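Local structure of Exo-beta-1,4-mannosidase (Rhizomucor miehei, 4LYP) at residues 253-258 with 284-289; 48-53 with 142-147; 297-302 with 312-317. The protein probably hydrolyses terminal beta-1,4-linked mannose residues from the non-reducing ends of mannosides, and can also carry out transglycosylation. All blocks are in the same frame, centred on the assembly; numbering follows the deposited sequence.

Contact 1. Residues 253-258 with 284-289; sequences FIKKGA and NIDYTT
K255 and D286 form a salt bridge. K255 NZ gives a hydrogen bond of 2.7 Å to D286 OD2. It meets that oxygen on the syn side, 16° out of the carboxylate plane. Both atoms have further partners. K255 NZ also bonds to H261 O, and D286 OD2 also accepts from V263 N. The pair is therefore tied to H261, just before strand 262-264, and to V263 within it. The lysine is bent to reach this place. Its CG lies opposite the backbone N, and turns at chi2 (69°) and chi3 (67°) fold the tail back toward the acid. The surroundings are part of the TIM barrel wall. Helix 244-257 packs outside, and residues 284-287 run up to barrel strand 288-292. N284 lies beside the bend. Its OD1 lies 3.5 Å from K255 CG and 3.9 Å from K255 CE, so the carbonyl oxygen rests along the aliphatic part of the lysine. The N284 amide is fixed at its other end, where ND2 bonds to T252 OG1 of the same helix. N284 CB touches K255 CB at 4.0 Å, at the root of the two side chains.

Contact 2. Residues 48-53 with 142-147; sequences FTRYGE and NMTAVM
R50 points its guanidinium at T144 across the bottom of the barrel. From CB the side chain runs straight: CG lies opposite the backbone N (chi1 -164°), and the chain stays extended to NE. NE donates to A37 O and is 3.9 Å from T144 CG2. CZ lies 3.4 Å from the same methyl, which sits over the centre of one guanidinium face. Y51 OH covers the opposite face, 3.5 Å above the plane. NH1 lies 3.5 Å from T144 CG2, with N142 O farther off at its edge, at 4.2 Å. NH2 donates to water 1 at 2.9 Å, and this water donates to M143 O at 2.8 Å. NH2 also makes a weak hydrogen bond to P228 O. Water 2 links Y51 OH to N142 OD1. R50 starts the type I' turn of the hairpin that joins strands 48-50 and 53-61, while T144 begins barrel strand 144-148. T144 OG1 is turned to Y55 OH and N95 ND2, which leaves CG2 for the arginine. The buried charge is met by the carbonyl of A37, weakly by that of P228, and by water 1 at the edge; T144 adds van der Waals packing.

Contact 3. Residues 297-302 with 312-317; sequences WGIYDP and NEYMHD
I299 and Y314 lie nearest in the backbone, with their CA atoms 7.8 Å apart, where an irregular loop passes a turn of helix 308-329. Y314 is met by two side chains of the loop, I299 over one ring face and W297 near the hydroxyl end. Its CG is opposite the backbone N (chi1 -176°), which directs the ring from the helix toward the loop. I299 CG1 is 4.3 Å from the centroid of the Y314 ring and 20° off the normal, a CH-pi contact displaced toward the rim. CD1 joins it at 4.0 Å from Y314 CE2. The other branch, CG2, packs at the base of the tyrosine, 3.7 Å from Y314 CB. The two branches of I299 thus follow the tyrosine from its root to its ring. At the far end, the tyrosine OH approaches the edge of the indole close to its plane, 3.3 Å from W297 CZ3 and 3.4 Å from W297 CE3. W297 CZ3 also packs on Y314 CE1 at 3.9 Å. The two side chains cross at about a right angle.

The loop follows barrel strand 288-292, on the side of the TIM barrel where the active site of this fold lies. W297 follows N296, which lines a guanidine pocket with W153, E238, W293 and E416. The W297 side chain is about 6 Å from that guanidine. The loop beside the pocket is thus packed on the following helix through Y314. The contact is mainly apolar and CH-pi. Its polar element, the hydroxyl oxygen at the indole edge, meets C-H groups that are probably slightly positive, so the approach should be mildly favourable.

In the fold
The three contacts follow one another along the chain and neither nest nor cross. Contact 2 comes first. It closes a long loop, with 88 residues between its segments, that holds barrel strands 53-61 and 95-99 and helix 125-140. It ties the N-terminal hairpin to strand 144-148. Contact 1 closes a shorter loop from helix 244-257, through strand 262-264, to the start of strand 288-292. Contact 3 is the most local and joins the loop after that strand to helix 308-329. Contacts 1 and 2 touch: the Y287 ring packs edge-to-face with F48, and its hydroxyl touches V146. Contact 3 stands apart, its centre 31 Å from each of the others.

Contact 1. Residues 253-258 with 284-289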
ATOM      1  N   PHE A 253      -0.424  14.249 -14.958  1.00 10.01           N
ATOM      2  CA  PHE A 253      -1.659  13.704 -15.515  1.00  9.51           C
ATOM      3  C   PHE A 253      -2.667  13.458 -14.389  1.00  9.16           C
ATOM      4  O   PHE A 253      -3.834  13.817 -14.470  1.00  9.78           O
ATOM      5  CB  PHE A 253      -1.386  12.385 -16.265  1.00 11.02           C
ATOM      6  CG  PHE A 253      -2.594  11.737 -16.818  1.00 10.19           C
ATOM      7  CD1 PHE A 253      -3.080  12.101 -18.070  1.00 12.49           C
ATOM      8  CD2 PHE A 253      -3.304  10.788 -16.077  1.00 10.79           C
ATOM      9  CE1 PHE A 253      -4.246  11.479 -18.576  1.00 11.93           C
ATOM     10  CE2 PHE A 253      -4.440  10.233 -16.571  1.00 12.63           C
ATOM     11  CZ  PHE A 253      -4.911  10.558 -17.814  1.00 12.52           C
ATOM     12  N   ILE A 254      -2.202  12.808 -13.296  1.00  9.04           N
ATOM     13  CA  ILE A 254      -3.081  12.470 -12.189  1.00 10.01           C
ATOM     14  C   ILE A 254      -3.626  13.759 -11.521  1.00  9.35           C
ATOM     15  O   ILE A 254      -4.816  13.834 -11.254  1.00  9.69           O
ATOM     16  CB  ILE A 254      -2.339  11.595 -11.133  1.00  8.56           C
ATOM     17  CG1 ILE A 254      -2.068  10.245 -11.740  1.00  9.76           C
ATOM     18  CG2 ILE A 254      -3.100  11.471  -9.836  1.00 10.01           C
ATOM     19  CD1 ILE A 254      -1.143   9.393 -10.897  1.00 10.91           C
ATOM     20  N   LYS A 255      -2.742  14.742 -11.310  1.00  9.64           N
ATOM     21  CA  LYS A 255      -3.158  15.980 -10.666  1.00 10.40           C
ATOM     22  C   LYS A 255      -4.177  16.733 -11.517  1.00 10.12           C
ATOM     23  O   LYS A 255      -5.200  17.219 -11.018  1.00 11.82           O
ATOM     24  CB  LYS A 255      -1.924  16.859 -10.429  1.00 11.17           C
ATOM     25  CG  LYS A 255      -2.282  18.161  -9.730  1.00 12.67           C
ATOM     26  CD  LYS A 255      -2.741  18.129  -8.309  1.00 13.13           C
ATOM     27  CE  LYS A 255      -1.653  17.699  -7.386  1.00 11.62           C
ATOM     28  NZ  LYS A 255      -2.038  17.830  -5.882  1.00 12.06           N
ATOM     29  N   LYS A 256      -3.936  16.823 -12.830  1.00 10.98           N
ATOM     30  CA  LYS A 256      -4.901  17.508 -13.698  1.00 11.90           C
ATOM     31  C   LYS A 256      -6.255  16.721 -13.726  1.00 11.10           C
ATOM     32  O   LYS A 256      -7.316  17.316 -13.814  1.00 12.39           O
ATOM     33  CB  LYS A 256      -4.324  17.622 -15.109  1.00 13.58           C
ATOM     34  CG  LYS A 256      -3.200  18.708 -15.211  1.00 18.97           C
ATOM     35  CD  LYS A 256      -2.752  18.893 -16.646  1.00 26.43           C
ATOM     36  CE  LYS A 256      -1.878  20.145 -16.918  1.00 41.95           C
ATOM     37  NZ  LYS A 256      -0.607  20.223 -16.181  1.00 39.08           N
ATOM     38  N   GLY A 257      -6.165  15.381 -13.565  1.00 10.88           N
ATOM     39  CA  GLY A 257      -7.397  14.595 -13.545  1.00 10.70           C
ATOM     40  C   GLY A 257      -8.232  14.798 -12.278  1.00 10.36           C
ATOM     41  O   GLY A 257      -9.433  14.641 -12.325  1.00 12.35           O
ATOM     42  N   ALA A 258      -7.567  15.074 -11.146  1.00 10.25           N
ATOM     43  CA  ALA A 258      -8.262  15.255  -9.859  1.00 10.16           C
ATOM     44  C   ALA A 258      -7.563  16.385  -9.103  1.00 10.74           C
ATOM     45  O   ALA A 258      -6.791  16.150  -8.167  1.00 10.43           O
ATOM     46  CB  ALA A 258      -8.247  13.936  -9.020  1.00 10.82           C
ATOM     47  N   ASN A 284       4.078  17.960  -8.811  1.00 10.08           N
ATOM     48  CA  ASN A 284       2.817  17.250  -8.591  1.00 10.14           C
ATOM     49  C   ASN A 284       3.026  15.959  -7.821  1.00  9.26           C
ATOM     50  O   ASN A 284       2.153  15.086  -7.856  1.00 10.19           O
ATOM     51  CB  ASN A 284       2.067  17.044  -9.894  1.00 11.00           C
ATOM     52  CG  ASN A 284       1.665  18.364 -10.450  1.00 12.31           C
ATOM     53  OD1 ASN A 284       1.086  19.159  -9.728  1.00 13.44           O
ATOM     54  ND2 ASN A 284       1.996  18.635 -11.735  1.00 13.87           N
ATOM     55  N   ILE A 285       4.141  15.836  -7.097  1.00  8.99           N
ATOM     56  CA  ILE A 285       4.273  14.836  -6.042  1.00  9.43           C
ATOM     57  C   ILE A 285       4.205  15.581  -4.736  1.00  8.99           C
ATOM     58  O   ILE A 285       5.133  16.318  -4.385  1.00 10.88           O
ATOM     59  CB  ILE A 285       5.558  13.987  -6.197  1.00  9.60           C
ATOM     60  CG1 ILE A 285       5.550  13.171  -7.497  1.00  9.85           C
ATOM     61  CG2 ILE A 285       5.753  13.096  -4.945  1.00 10.58           C
ATOM     62  CD1 ILE A 285       4.553  12.029  -7.564  1.00 10.65           C
ATOM     63  N   ASP A 286       3.109  15.440  -3.990  1.00  8.10           N
ATOM     64  CA  ASP A 286       2.889  16.290  -2.838  1.00  8.51           C
ATOM     65  C   ASP A 286       3.562  15.847  -1.586  1.00  8.06           C
ATOM     66  O   ASP A 286       3.846  16.644  -0.694  1.00  9.40           O
ATOM     67  CB  ASP A 286       1.357  16.384  -2.586  1.00  9.33           C
ATOM     68  CG  ASP A 286       0.666  17.133  -3.680  1.00  9.75           C
ATOM     69  OD1 ASP A 286       0.929  18.353  -3.830  1.00 11.96           O
ATOM     70  OD2 ASP A 286      -0.155  16.513  -4.401  1.00  9.31           O
ATOM     71  N   TYR A 287       3.804  14.530  -1.443  1.00  7.92           N
ATOM     72  CA  TYR A 287       4.423  14.016  -0.257  1.00  7.99           C
ATOM     73  C   TYR A 287       5.268  12.823  -0.605  1.00  8.15           C
ATOM     74  O   TYR A 287       5.216  12.380  -1.767  1.00  8.61           O
ATOM     75  CB  TYR A 287       3.447  13.708   0.917  1.00  8.97           C
ATOM     76  CG  TYR A 287       2.524  12.545   0.613  1.00  7.22           C
ATOM     77  CD1 TYR A 287       1.320  12.708  -0.069  1.00  7.70           C
ATOM     78  CD2 TYR A 287       2.840  11.261   1.102  1.00  7.33           C
ATOM     79  CE1 TYR A 287       0.415  11.634  -0.267  1.00  7.52           C
ATOM     80  CE2 TYR A 287       1.973  10.173   0.931  1.00  7.12           C
ATOM     81  CZ  TYR A 287       0.789  10.378   0.244  1.00  7.23           C
ATOM     82  OH  TYR A 287      -0.105   9.328   0.046  1.00  8.29           O
ATOM     83  N   THR A 288       6.053  12.346   0.360  1.00  7.81           N
ATOM     84  CA  THR A 288       7.034  11.260   0.113  1.00  7.46           C
ATOM     85  C   THR A 288       6.663  10.019   0.901  1.00  7.25           C
ATOM     86  O   THR A 288       5.962  10.126   1.922  1.00  7.20           O
ATOM     87  CB  THR A 288       8.459  11.735   0.374  1.00  8.19           C
ATOM     88  OG1 THR A 288       8.683  11.847   1.798  1.00  8.77           O
ATOM     89  CG2 THR A 288       8.716  13.119  -0.266  1.00  9.43           C
ATOM     90  N   THR A 289       7.150   8.875   0.467  1.00  7.76           N
ATOM     91  CA  THR A 289       6.879   7.616   1.134  1.00  6.89           C
ATOM     92  C   THR A 289       8.149   6.838   1.248  1.00  7.35           C
ATOM     93  O   THR A 289       9.100   7.040   0.515  1.00  8.30           O
ATOM     94  CB  THR A 289       5.819   6.767   0.469  1.00  8.13           C
ATOM     95  OG1 THR A 289       6.255   6.315  -0.825  1.00  8.91           O
ATOM     96  CG2 THR A 289       4.505   7.466   0.343  1.00  8.80           C
TER

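Contact 2. Residues 48-53 with 142-147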
ATOM      1  N   PHE A  48       0.612  17.107   6.903  1.00  9.09           N
ATOM      2  CA  PHE A  48      -0.695  17.181   6.261  1.00  9.29           C
ATOM      3  C   PHE A  48      -1.648  18.007   7.109  1.00  8.40           C
ATOM      4  O   PHE A  48      -1.412  18.170   8.330  1.00  9.19           O
ATOM      5  CB  PHE A  48      -1.318  15.787   6.104  1.00  8.91           C
ATOM      6  CG  PHE A  48      -0.459  14.847   5.330  1.00  7.97           C
ATOM      7  CD1 PHE A  48      -0.285  15.005   3.946  1.00  8.59           C
ATOM      8  CD2 PHE A  48       0.164  13.754   5.923  1.00  8.53           C
ATOM      9  CE1 PHE A  48       0.504  14.162   3.187  1.00  9.11           C
ATOM     10  CE2 PHE A  48       0.938  12.894   5.190  1.00  8.41           C
ATOM     11  CZ  PHE A  48       1.124  13.062   3.815  1.00  8.97           C
ATOM     12  N   THR A  49      -2.752  18.481   6.502  1.00  9.39           N
ATOM     13  CA  THR A  49      -3.858  19.076   7.249  1.00  9.94           C
ATOM     14  C   THR A  49      -5.131  18.459   6.750  1.00  8.96           C
ATOM     15  O   THR A  49      -5.232  17.981   5.627  1.00  9.35           O
ATOM     16  CB  THR A  49      -3.903  20.624   7.111  1.00 10.26           C
ATOM     17  OG1 THR A  49      -4.228  20.998   5.787  1.00 11.94           O
ATOM     18  CG2 THR A  49      -2.566  21.252   7.484  1.00 12.62           C
ATOM     19  N   ARG A  50      -6.162  18.558   7.590  1.00  9.44           N
ATOM     20  CA  ARG A  50      -7.538  18.186   7.218  1.00 10.12           C
ATOM     21  C   ARG A  50      -8.442  18.946   8.201  1.00  9.68           C
ATOM     22  O   ARG A  50      -8.086  18.995   9.414  1.00  9.89           O
ATOM     23  CB  ARG A  50      -7.774  16.656   7.330  1.00 10.01           C
ATOM     24  CG  ARG A  50      -9.034  16.266   6.577  1.00  9.78           C
ATOM     25  CD  ARG A  50      -9.374  14.803   6.829  1.00  9.36           C
ATOM     26  NE  ARG A  50     -10.427  14.392   5.884  1.00  9.37           N
ATOM     27  CZ  ARG A  50     -11.202  13.319   5.994  1.00  8.28           C
ATOM     28  NH1 ARG A  50     -11.168  12.547   7.103  1.00  9.72           N
ATOM     29  NH2 ARG A  50     -12.006  12.987   4.962  1.00  9.04           N
ATOM     30  N   TYR A  51      -9.549  19.518   7.707  1.00 10.76           N
ATOM     31  CA  TYR A  51     -10.447  20.242   8.634  1.00 12.74           C
ATOM     32  C   TYR A  51      -9.702  21.362   9.355  1.00 12.36           C
ATOM     33  O   TYR A  51     -10.074  21.690  10.501  1.00 13.70           O
ATOM     34  CB  TYR A  51     -11.193  19.332   9.615  1.00 13.77           C
ATOM     35  CG  TYR A  51     -11.938  18.169   9.035  1.00 14.03           C
ATOM     36  CD1 TYR A  51     -13.050  18.380   8.214  1.00 16.06           C
ATOM     37  CD2 TYR A  51     -11.499  16.854   9.306  1.00 15.50           C
ATOM     38  CE1 TYR A  51     -13.763  17.279   7.691  1.00 17.53           C
ATOM     39  CE2 TYR A  51     -12.210  15.764   8.771  1.00 19.55           C
ATOM     40  CZ  TYR A  51     -13.268  15.969   7.942  1.00 17.69           C
ATOM     41  OH  TYR A  51     -14.034  14.923   7.443  1.00 23.07           O
ATOM     42  N   GLY A  52      -8.731  21.984   8.686  1.00 13.19           N
ATOM     43  CA  GLY A  52      -8.038  23.157   9.297  1.00 14.53           C
ATOM     44  C   GLY A  52      -7.094  22.787  10.408  1.00 11.85           C
ATOM     45  O   GLY A  52      -6.633  23.694  11.102  1.00 14.74           O
ATOM     46  N   GLU A  53      -6.789  21.502  10.577  1.00 10.52           N
ATOM     47  CA  GLU A  53      -5.905  21.037  11.679  1.00 10.14           C
ATOM     48  C   GLU A  53      -4.845  20.084  11.156  1.00  8.79           C
ATOM     49  O   GLU A  53      -5.043  19.453  10.105  1.00  9.75           O
ATOM     50  CB  GLU A  53      -6.699  20.313  12.769  1.00 10.36           C
ATOM     51  CG  GLU A  53      -7.719  21.228  13.424  1.00 11.63           C
ATOM     52  CD  GLU A  53      -8.632  20.468  14.345  1.00 13.63           C
ATOM     53  OE1 GLU A  53      -8.524  19.293  14.609  1.00 13.07           O
ATOM     54  OE2 GLU A  53      -9.545  21.159  14.855  1.00 17.73           O
ATOM     55  N   ASN A 142     -14.790   7.480   9.108  1.00 11.26           N
ATOM     56  CA  ASN A 142     -13.969   8.664   9.069  1.00 13.03           C
ATOM     57  C   ASN A 142     -12.532   8.347   8.714  1.00 12.22           C
ATOM     58  O   ASN A 142     -11.642   9.000   9.218  1.00 17.20           O
ATOM     59  CB  ASN A 142     -14.093   9.434  10.412  1.00 18.25           C
ATOM     60  CG  ASN A 142     -15.517  10.098  10.539  1.00 24.23           C
ATOM     61  OD1 ASN A 142     -16.009  10.649   9.562  1.00 25.57           O
ATOM     62  ND2 ASN A 142     -16.101  10.072  11.717  1.00 35.22           N
ATOM     63  N   MET A 143     -12.316   7.411   7.830  1.00  8.52           N
ATOM     64  CA  MET A 143     -11.006   7.096   7.324  1.00  8.25           C
ATOM     65  C   MET A 143     -10.762   7.787   5.984  1.00  7.91           C
ATOM     66  O   MET A 143     -11.718   7.996   5.232  1.00  9.45           O
ATOM     67  CB  MET A 143     -10.832   5.588   7.166  1.00  8.39           C
ATOM     68  CG  MET A 143     -10.935   4.817   8.479  1.00  8.85           C
ATOM     69  SD  MET A 143     -10.813   3.053   8.119  1.00 10.58           S
ATOM     70  CE  MET A 143     -10.995   2.352   9.759  1.00 10.08           C
ATOM     71  N   THR A 144      -9.488   7.961   5.644  1.00  7.41           N
ATOM     72  CA  THR A 144      -9.160   8.412   4.276  1.00  7.23           C
ATOM     73  C   THR A 144      -8.368   7.306   3.572  1.00  6.88           C
ATOM     74  O   THR A 144      -7.781   6.418   4.220  1.00  7.39           O
ATOM     75  CB  THR A 144      -8.328   9.702   4.276  1.00  7.53           C
ATOM     76  OG1 THR A 144      -7.113   9.507   5.045  1.00  7.78           O
ATOM     77  CG2 THR A 144      -9.146  10.864   4.808  1.00  8.68           C
ATOM     78  N   ALA A 145      -8.391   7.356   2.244  1.00  6.54           N
ATOM     79  CA  ALA A 145      -7.813   6.335   1.403  1.00  6.61           C
ATOM     80  C   ALA A 145      -6.624   6.886   0.609  1.00  6.28           C
ATOM     81  O   ALA A 145      -6.696   7.950  -0.016  1.00  7.53           O
ATOM     82  CB  ALA A 145      -8.831   5.812   0.406  1.00  7.94           C
ATOM     83  N   VAL A 146      -5.572   6.088   0.550  1.00  6.13           N
ATOM     84  CA  VAL A 146      -4.497   6.268  -0.437  1.00  6.88           C
ATOM     85  C   VAL A 146      -4.808   5.271  -1.568  1.00  6.55           C
ATOM     86  O   VAL A 146      -4.850   4.044  -1.314  1.00  6.83           O
ATOM     87  CB  VAL A 146      -3.088   6.021   0.164  1.00  6.54           C
ATOM     88  CG1 VAL A 146      -2.036   6.032  -0.900  1.00  8.07           C
ATOM     89  CG2 VAL A 146      -2.821   7.066   1.251  1.00  8.64           C
ATOM     90  N   MET A 147      -5.109   5.807  -2.754  1.00  6.38           N
ATOM     91  CA  MET A 147      -5.641   4.991  -3.867  1.00  6.34           C
ATOM     92  C   MET A 147      -4.490   4.602  -4.807  1.00  6.19           C
ATOM     93  O   MET A 147      -4.083   5.414  -5.638  1.00  7.25           O
ATOM     94  CB  MET A 147      -6.653   5.778  -4.629  1.00  7.84           C
ATOM     95  CG  MET A 147      -7.945   6.109  -3.832  1.00  7.63           C
ATOM     96  SD  MET A 147      -9.027   4.694  -3.647  1.00  8.02           S
ATOM     97  CE  MET A 147      -9.851   4.781  -5.245  1.00  8.20           C
TER
HETATM   98  O   HOH W   1     -12.990  10.408   5.818  1.00 11.84           O
HETATM   99  O   HOH W   2     -13.955  12.075   8.827  1.00 38.59           O

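Contact 3. Residues 297-302 with 312-317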
ATOM      1  N   TRP A 297      15.041  -7.716   2.248  1.00  8.11           N
ATOM      2  CA  TRP A 297      16.308  -7.118   1.882  1.00  8.53           C
ATOM      3  C   TRP A 297      17.479  -7.818   2.495  1.00  9.45           C
ATOM      4  O   TRP A 297      18.624  -7.370   2.291  1.00 11.39           O
ATOM      5  CB  TRP A 297      16.310  -5.630   2.252  1.00  8.96           C
ATOM      6  CG  TRP A 297      15.231  -4.847   1.603  1.00  8.10           C
ATOM      7  CD1 TRP A 297      14.373  -5.258   0.624  1.00  9.63           C
ATOM      8  CD2 TRP A 297      14.797  -3.511   2.016  1.00  8.40           C
ATOM      9  NE1 TRP A 297      13.436  -4.208   0.382  1.00  9.20           N
ATOM     10  CE2 TRP A 297      13.683  -3.161   1.192  1.00  9.20           C
ATOM     11  CE3 TRP A 297      15.257  -2.591   2.979  1.00 10.13           C
ATOM     12  CZ2 TRP A 297      13.004  -1.917   1.349  1.00  9.55           C
ATOM     13  CZ3 TRP A 297      14.670  -1.360   3.081  1.00 10.61           C
ATOM     14  CH2 TRP A 297      13.562  -1.024   2.247  1.00 10.76           C
ATOM     15  N   GLY A 298      17.253  -8.942   3.203  1.00  8.44           N
ATOM     16  CA  GLY A 298      18.408  -9.706   3.727  1.00  8.70           C
ATOM     17  C   GLY A 298      18.994  -9.184   5.019  1.00  9.33           C
ATOM     18  O   GLY A 298      20.022  -9.656   5.452  1.00 11.46           O
ATOM     19  N   ILE A 299      18.291  -8.233   5.659  1.00  8.64           N
ATOM     20  CA  ILE A 299      18.775  -7.664   6.919  1.00  8.96           C
ATOM     21  C   ILE A 299      18.355  -8.519   8.136  1.00  8.94           C
ATOM     22  O   ILE A 299      19.022  -8.493   9.155  1.00 10.95           O
ATOM     23  CB  ILE A 299      18.177  -6.221   7.055  1.00  9.34           C
ATOM     24  CG1 ILE A 299      18.693  -5.391   5.869  1.00 11.04           C
ATOM     25  CG2 ILE A 299      18.469  -5.575   8.417  1.00 10.89           C
ATOM     26  CD1 ILE A 299      20.190  -5.112   5.876  1.00 19.32           C
ATOM     27  N   TYR A 300      17.246  -9.244   7.992  1.00  8.70           N
ATOM     28  CA  TYR A 300      16.653  -9.976   9.115  1.00  8.84           C
ATOM     29  C   TYR A 300      16.259 -11.342   8.669  1.00  8.60           C
ATOM     30  O   TYR A 300      15.593 -11.494   7.636  1.00  9.64           O
ATOM     31  CB  TYR A 300      15.387  -9.205   9.567  1.00  9.65           C
ATOM     32  CG  TYR A 300      14.617  -9.902  10.664  1.00  8.23           C
ATOM     33  CD1 TYR A 300      15.107 -10.007  11.967  1.00  9.50           C
ATOM     34  CD2 TYR A 300      13.358 -10.481  10.379  1.00  8.02           C
ATOM     35  CE1 TYR A 300      14.363 -10.637  12.938  1.00  9.68           C
ATOM     36  CE2 TYR A 300      12.612 -11.103  11.386  1.00  8.63           C
ATOM     37  CZ  TYR A 300      13.106 -11.169  12.628  1.00  8.54           C
ATOM     38  OH  TYR A 300      12.407 -11.842  13.619  1.00 10.03           O
ATOM     39  N   ASP A 301      16.660 -12.351   9.424  1.00  9.92           N
ATOM     40  CA  ASP A 301      16.259 -13.723   9.181  1.00 12.09           C
ATOM     41  C   ASP A 301      15.309 -14.071  10.336  1.00 10.60           C
ATOM     42  O   ASP A 301      15.723 -14.160  11.500  1.00 11.63           O
ATOM     43  CB  ASP A 301      17.506 -14.578   9.266  1.00 17.09           C
ATOM     44  CG  ASP A 301      17.180 -16.077   9.180  1.00 19.40           C
ATOM     45  OD1 ASP A 301      15.997 -16.432   8.995  1.00 18.79           O
ATOM     46  OD2 ASP A 301      18.137 -16.865   9.034  1.00 29.12           O
ATOM     47  N   PRO A 302      14.012 -14.274  10.061  1.00  9.67           N
ATOM     48  CA  PRO A 302      13.079 -14.561  11.157  1.00  9.57           C
ATOM     49  C   PRO A 302      13.306 -15.910  11.779  1.00  9.06           C
ATOM     50  O   PRO A 302      12.690 -16.198  12.834  1.00 10.78           O
ATOM     51  CB  PRO A 302      11.709 -14.494  10.458  1.00 11.91           C
ATOM     52  CG  PRO A 302      11.972 -14.888   9.044  1.00 12.62           C
ATOM     53  CD  PRO A 302      13.373 -14.252   8.725  1.00 12.87           C
ATOM     54  N   ASN A 312      16.092  -3.939  14.375  1.00  7.83           N
ATOM     55  CA  ASN A 312      15.668  -2.722  15.051  1.00  8.12           C
ATOM     56  C   ASN A 312      16.618  -1.573  14.726  1.00  8.09           C
ATOM     57  O   ASN A 312      16.171  -0.450  14.485  1.00  8.37           O
ATOM     58  CB  ASN A 312      15.621  -2.892  16.590  1.00  9.56           C
ATOM     59  CG  ASN A 312      14.509  -3.785  17.055  1.00  8.74           C
ATOM     60  OD1 ASN A 312      13.415  -3.766  16.471  1.00  9.10           O
ATOM     61  ND2 ASN A 312      14.721  -4.485  18.157  1.00 10.10           N
ATOM     62  N   GLU A 313      17.929  -1.840  14.689  1.00  8.75           N
ATOM     63  CA  GLU A 313      18.859  -0.740  14.385  1.00 10.10           C
ATOM     64  C   GLU A 313      18.702  -0.294  12.942  1.00  8.38           C
ATOM     65  O   GLU A 313      18.762   0.921  12.648  1.00  9.35           O
ATOM     66  CB  GLU A 313      20.249  -1.282  14.592  1.00 11.98           C
ATOM     67  CG  GLU A 313      20.504  -1.539  16.091  1.00 16.70           C
ATOM     68  CD  GLU A 313      21.727  -2.338  16.364  1.00 22.35           C
ATOM     69  OE1 GLU A 313      22.517  -2.614  15.471  1.00 25.68           O
ATOM     70  OE2 GLU A 313      21.937  -2.621  17.564  1.00 31.10           O
ATOM     71  N   TYR A 314      18.449  -1.225  12.009  1.00  8.61           N
ATOM     72  CA  TYR A 314      18.242  -0.864  10.612  1.00  8.54           C
ATOM     73  C   TYR A 314      17.013   0.038  10.494  1.00  7.50           C
ATOM     74  O   TYR A 314      17.060   1.072   9.846  1.00  8.59           O
ATOM     75  CB  TYR A 314      18.089  -2.102   9.742  1.00  8.90           C
ATOM     76  CG  TYR A 314      17.965  -1.727   8.288  1.00  9.66           C
ATOM     77  CD1 TYR A 314      16.721  -1.406   7.721  1.00  9.36           C
ATOM     78  CD2 TYR A 314      19.101  -1.663   7.487  1.00 11.94           C
ATOM     79  CE1 TYR A 314      16.592  -0.989   6.422  1.00 12.28           C
ATOM     80  CE2 TYR A 314      18.976  -1.286   6.154  1.00 14.69           C
ATOM     81  CZ  TYR A 314      17.679  -0.922   5.650  1.00 14.49           C
ATOM     82  OH  TYR A 314      17.585  -0.496   4.358  1.00 20.27           O
ATOM     83  N   MET A 315      15.909  -0.350  11.109  1.00  7.93           N
ATOM     84  CA  MET A 315      14.668   0.453  11.099  1.00  8.05           C
ATOM     85  C   MET A 315      14.952   1.826  11.682  1.00  7.85           C
ATOM     86  O   MET A 315      14.509   2.833  11.134  1.00  8.03           O
ATOM     87  CB  MET A 315      13.575  -0.280  11.860  1.00  9.26           C
ATOM     88  CG  MET A 315      12.357   0.609  12.157  1.00  9.53           C
ATOM     89  SD  MET A 315      11.447   1.149  10.631  1.00  9.58           S
ATOM     90  CE  MET A 315      10.430  -0.312  10.309  1.00  9.03           C
ATOM     91  N   HIS A 316      15.650   1.905  12.807  1.00  8.67           N
ATOM     92  CA  HIS A 316      15.941   3.186  13.372  1.00  8.90           C
ATOM     93  C   HIS A 316      16.681   4.107  12.396  1.00  8.64           C
ATOM     94  O   HIS A 316      16.316   5.295  12.240  1.00  9.29           O
ATOM     95  CB  HIS A 316      16.834   2.974  14.628  1.00 10.68           C
ATOM     96  CG  HIS A 316      17.260   4.234  15.250  1.00 14.51           C
ATOM     97  ND1 HIS A 316      18.375   4.912  14.858  1.00 21.29           N
ATOM     98  CD2 HIS A 316      16.648   4.974  16.227  1.00 22.70           C
ATOM     99  CE1 HIS A 316      18.505   6.029  15.623  1.00 25.05           C
ATOM    100  NE2 HIS A 316      17.416   6.096  16.426  1.00 24.40           N
ATOM    101  N   ASP A 317      17.739   3.561  11.780  1.00  9.11           N
ATOM    102  CA  ASP A 317      18.540   4.391  10.879  1.00  9.56           C
ATOM    103  C   ASP A 317      17.757   4.713   9.602  1.00  8.79           C
ATOM    104  O   ASP A 317      17.991   5.775   9.032  1.00 10.09           O
ATOM    105  CB  ASP A 317      19.881   3.671  10.543  1.00 11.33           C
ATOM    106  CG  ASP A 317      20.807   3.501  11.762  1.00 14.76           C
ATOM    107  OD1 ASP A 317      20.504   4.048  12.810  1.00 17.16           O
ATOM    108  OD2 ASP A 317      21.760   2.745  11.590  1.00 21.27           O
TER